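PDB 3LQK: dipicolinate synthase subunit B from Bacillus halodurans, which probably contributes, as subunit B of dipicolinate synthase and a member of the Flavoprotein family, to making dipicolinate, the abundant small molecule of bacterial spores. Local coordinates for residues 25-28 / 29-32; 143-146 / 147-151. All blocks are in the same frame, centred on the assembly; numbering follows the deposited sequence.

Contact 1: 25-28 / 29-32; sequences LPQM and ERLV
R30 NH1 donates to Q27 OE1 at 2.9 Å, a side-chain bond spanning three residues of helix 25-33, the alpha element of the beta-alpha-beta unit formed with strands 9-13 and 37-41. The two side chains run alongside each other in the same direction, but amide and guanidinium planes stand almost perpendicular, 88° apart. The oxygen lies at the guanidinium edge, tilted somewhat out of its plane, and the N-H...O angle is bent to 145°. Q27 gets there by folding: its chain bends at chi2 (-50°), which brings OE1 round to within 3.3 Å of R30 CD as well. NH1 also donates to the carbonyl of E174, while NH2 has a long, weak ion pair with E178. A leucine in place of R30 would probably leave both Q27 OE1 and E174 O without their shared donor and the amide of Q27 freer to turn. Beneath the side chains run the regular i to i+4 backbone bonds, from E29 N to L25 O at 2.9 Å through to V32 N to M28 O at 3.2 Å. Q27 and R30 lean on P177 of helix 176-184. M28 and L31 reach F12 and V38 of the sheet, and M28 also meets I66 of helix 58-66. L31 CG sits 3.4 Å from Q27 O, the carbonyl that its own backbone N-H also engages.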
loop_
_atom_site.group_PDB
_atom_site.type_symbol
_atom_site.label_atom_id
_atom_site.label_comp_id
_atom_site.label_asym_id
_atom_site.label_seq_id
_atom_site.Cartn_x
_atom_site.Cartn_y
_atom_site.Cartn_z
ATOM N N LEU A 25 -15.203 27.187 13.253
ATOM C CA LEU A 25 -14.844 28.251 14.246
ATOM C C LEU A 25 -15.733 28.232 15.498
ATOM O O LEU A 25 -15.252 28.460 16.593
ATOM C CB LEU A 25 -14.857 29.653 13.611
ATOM C CG LEU A 25 -13.683 29.839 12.604
ATOM C CD1 LEU A 25 -13.739 31.197 11.904
ATOM C CD2 LEU A 25 -12.346 29.609 13.290
ATOM N N PRO A 26 -17.036 27.930 15.335
ATOM C CA PRO A 26 -17.870 27.777 16.530
ATOM C C PRO A 26 -17.366 26.640 17.441
ATOM O O PRO A 26 -17.563 26.696 18.688
ATOM C CB PRO A 26 -19.259 27.469 15.958
ATOM C CG PRO A 26 -19.238 28.087 14.559
ATOM C CD PRO A 26 -17.825 27.888 14.099
ATOM N N GLN A 27 -16.727 25.625 16.849
ATOM C CA GLN A 27 -16.183 24.531 17.682
ATOM C C GLN A 27 -14.889 24.962 18.360
ATOM O O GLN A 27 -14.628 24.588 19.526
ATOM C CB GLN A 27 -15.964 23.270 16.867
ATOM C CG GLN A 27 -17.215 22.728 16.232
ATOM C CD GLN A 27 -18.348 22.612 17.226
ATOM O OE1 GLN A 27 -18.169 22.166 18.377
ATOM N NE2 GLN A 27 -19.518 23.037 16.807
HETATM N N MSE A 28 -14.096 25.780 17.655
HETATM C CA MSE A 28 -12.914 26.373 18.297
HETATM C C MSE A 28 -13.337 27.207 19.528
HETATM O O MSE A 28 -12.711 27.174 20.590
HETATM C CB MSE A 28 -12.153 27.241 17.289
HETATM C CG MSE A 28 -10.850 27.736 17.813
HETATM SE SE MSE A 28 -9.927 29.023 16.683
HETATM C CE MSE A 28 -9.539 27.854 15.168
ATOM N N GLU A 29 -14.406 27.965 19.353
ATOM C CA GLU A 29 -14.938 28.784 20.409
ATOM C C GLU A 29 -15.443 27.939 21.609
ATOM O O GLU A 29 -15.123 28.259 22.763
ATOM C CB GLU A 29 -16.022 29.727 19.843
ATOM C CG GLU A 29 -16.947 30.309 20.960
ATOM C CD GLU A 29 -16.274 31.356 21.841
ATOM O OE1 GLU A 29 -15.193 31.845 21.433
ATOM O OE2 GLU A 29 -16.861 31.723 22.935
ATOM N N ARG A 30 -16.155 26.840 21.357
ATOM C CA ARG A 30 -16.536 25.928 22.446
ATOM C C ARG A 30 -15.353 25.380 23.229
ATOM O O ARG A 30 -15.439 25.202 24.441
ATOM C CB ARG A 30 -17.263 24.679 21.950
ATOM C CG ARG A 30 -18.703 24.747 21.928
ATOM C CD ARG A 30 -19.278 23.558 21.158
ATOM N NE ARG A 30 -19.666 22.448 22.034
ATOM C CZ ARG A 30 -19.973 21.230 21.603
ATOM N NH1 ARG A 30 -19.894 20.925 20.289
ATOM N NH2 ARG A 30 -20.379 20.339 22.477
ATOM N N LEU A 31 -14.278 25.014 22.548
ATOM C CA LEU A 31 -13.128 24.502 23.289
ATOM C C LEU A 31 -12.609 25.567 24.246
ATOM O O LEU A 31 -12.291 25.245 25.359
ATOM C CB LEU A 31 -12.005 24.045 22.355
ATOM C CG LEU A 31 -12.258 22.925 21.361
ATOM C CD1 LEU A 31 -10.933 22.614 20.581
ATOM C CD2 LEU A 31 -12.798 21.737 22.172
ATOM N N VAL A 32 -12.504 26.824 23.798
ATOM C CA VAL A 32 -12.000 27.910 24.668
ATOM C C VAL A 32 -12.976 28.088 25.842
ATOM O O VAL A 32 -12.580 28.259 26.985
ATOM C CB VAL A 32 -11.816 29.280 23.870
ATOM C CG1 VAL A 32 -11.551 30.469 24.804
ATOM C CG2 VAL A 32 -10.717 29.177 22.856
#

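Contact 2: 143-146 / 147-151; sequences IMRL and MATKN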
loop_
_atom_site.group_PDB
_atom_site.type_symbol
_atom_site.label_atom_id
_atom_site.label_comp_id
_atom_site.label_asym_id
_atom_site.label_seq_id
_atom_site.Cartn_x
_atom_site.Cartn_y
_atom_site.Cartn_z
ATOM N N ILE A 143 -7.624 7.427 4.414
ATOM C CA ILE A 143 -8.512 7.540 5.565
ATOM C C ILE A 143 -8.434 6.313 6.442
ATOM O O ILE A 143 -8.271 6.411 7.658
ATOM C CB ILE A 143 -9.989 7.751 5.095
ATOM C CG1 ILE A 143 -10.079 9.175 4.484
ATOM C CG2 ILE A 143 -10.949 7.566 6.261
ATOM C CD1 ILE A 143 -11.369 9.562 3.922
HETATM N N MSE A 144 -8.535 5.144 5.831
HETATM C CA MSE A 144 -8.539 3.913 6.631
HETATM C C MSE A 144 -7.166 3.661 7.170
HETATM O O MSE A 144 -7.034 3.208 8.307
HETATM C CB MSE A 144 -8.991 2.722 5.810
HETATM C CG MSE A 144 -10.488 2.670 5.589
HETATM SE SE MSE A 144 -11.452 2.921 7.270
HETATM C CE MSE A 144 -13.151 3.478 6.567
ATOM N N ARG A 145 -6.119 4.020 6.465
ATOM C CA ARG A 145 -4.811 3.962 7.072
ATOM C C ARG A 145 -4.714 4.809 8.372
ATOM O O ARG A 145 -4.295 4.345 9.384
ATOM C CB ARG A 145 -3.708 4.337 6.094
ATOM C CG ARG A 145 -2.306 4.221 6.667
ATOM C CD ARG A 145 -1.193 4.752 5.785
ATOM N NE ARG A 145 -1.226 4.189 4.466
ATOM C CZ ARG A 145 -1.348 4.875 3.336
ATOM N NH1 ARG A 145 -1.425 6.177 3.319
ATOM N NH2 ARG A 145 -1.404 4.249 2.199
ATOM N N LEU A 146 -5.175 6.035 8.309
ATOM C CA LEU A 146 -5.122 6.914 9.463
ATOM C C LEU A 146 -5.969 6.398 10.641
ATOM O O LEU A 146 -5.557 6.488 11.773
ATOM C CB LEU A 146 -5.593 8.323 9.040
ATOM C CG LEU A 146 -4.676 9.128 8.118
ATOM C CD1 LEU A 146 -5.436 10.292 7.494
ATOM C CD2 LEU A 146 -3.346 9.606 8.773
HETATM N N MSE A 147 -7.163 5.895 10.342
HETATM C CA MSE A 147 -8.151 5.398 11.316
HETATM C C MSE A 147 -7.550 4.270 12.140
HETATM O O MSE A 147 -7.978 4.063 13.294
HETATM C CB MSE A 147 -9.351 4.744 10.582
HETATM C CG MSE A 147 -10.489 5.652 10.254
HETATM SE SE MSE A 147 -11.565 5.963 11.869
HETATM C CE MSE A 147 -12.275 4.176 12.078
ATOM N N ALA A 148 -6.641 3.491 11.510
ATOM C CA ALA A 148 -5.998 2.337 12.187
ATOM C C ALA A 148 -4.652 2.676 12.857
ATOM O O ALA A 148 -4.073 1.818 13.495
ATOM C CB ALA A 148 -5.801 1.138 11.170
ATOM N N THR A 149 -4.176 3.916 12.746
ATOM C CA THR A 149 -2.842 4.274 13.152
ATOM C C THR A 149 -2.840 4.728 14.593
ATOM O O THR A 149 -3.802 5.391 15.039
ATOM C CB THR A 149 -2.290 5.449 12.303
ATOM O OG1 THR A 149 -2.174 5.026 10.958
ATOM C CG2 THR A 149 -0.950 5.932 12.798
ATOM N N LYS A 150 -1.764 4.396 15.327
ATOM C CA LYS A 150 -1.674 4.802 16.730
ATOM C C LYS A 150 -1.834 6.347 16.851
ATOM O O LYS A 150 -1.177 7.133 16.131
ATOM C CB LYS A 150 -0.305 4.402 17.326
ATOM C CG LYS A 150 -0.154 2.908 17.623
ATOM C CD LYS A 150 1.205 2.656 18.258
ATOM C CE LYS A 150 1.432 1.236 18.708
ATOM N NZ LYS A 150 1.427 0.260 17.609
ATOM N N ASN A 151 -2.664 6.751 17.788
ATOM C CA ASN A 151 -2.779 8.123 18.224
ATOM C C ASN A 151 -3.545 9.031 17.291
ATOM O O ASN A 151 -3.539 10.245 17.473
ATOM C CB ASN A 151 -1.412 8.717 18.585
ATOM C CG ASN A 151 -0.755 7.975 19.709
ATOM O OD1 ASN A 151 -1.403 7.690 20.695
ATOM N ND2 ASN A 151 0.517 7.592 19.537
#
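T149 meets the flat peptide carbonyls of R145 and L146 from above their planes. Its OG1 donates to R145 O at 2.7 Å from 40° out of the carbonyl plane, and its backbone N reaches L146 O at 3.1 Å from steeper still, 67° out. With OG1 turned beside its own N (chi1 -64°), hydroxyl and N-H both face back to the helix end. A148 N bonds to M144 O at 3.2 Å and makes a second, weak bond to R145 O, while M147 N closes an ordinary helical bond to I143 O. This is the C-terminal end of helix 140-147, with the last bond tightening from four residues to three.

On another flank, selenomethionines M144 and M147 run side by side, M144 SE lying 4.2 Å from M147 CG. M144 packs against M144 of the third subunit, and M147 against L136 of that chain; L146 faces F103 and F154 within its own. The threonine hydroxyl thus supplies a donor for R145 O where the helix stops, and the later carbonyls of M147 and T149 accept from K150 NZ of the second subunit, a cation that the helix's negative end would probably favour.

How the contacts relate
From the N terminus, the chain leaves strand 9-13, passes through contact 1 within helix 25-33, and enters strand 37-41. Much later, after strand 126-132, helix 140-147 ends in contact 2 and delivers the chain to strand 152-159. Each contact lies within one continuous stretch, so neither closes a long loop; they follow in series without nesting or crossing. Contacts 1 and 2 sit on opposite sides of the chain's centre; the centres of the two contacts are 25 Å apart and their nearest atoms about 15 Å apart. The sheet links them: 9-13 pairs with 89-95, that with 126-132, and that with 152-159. No other chain of the assembly touches contact 1, whereas contact 2 borders three neighbouring subunits.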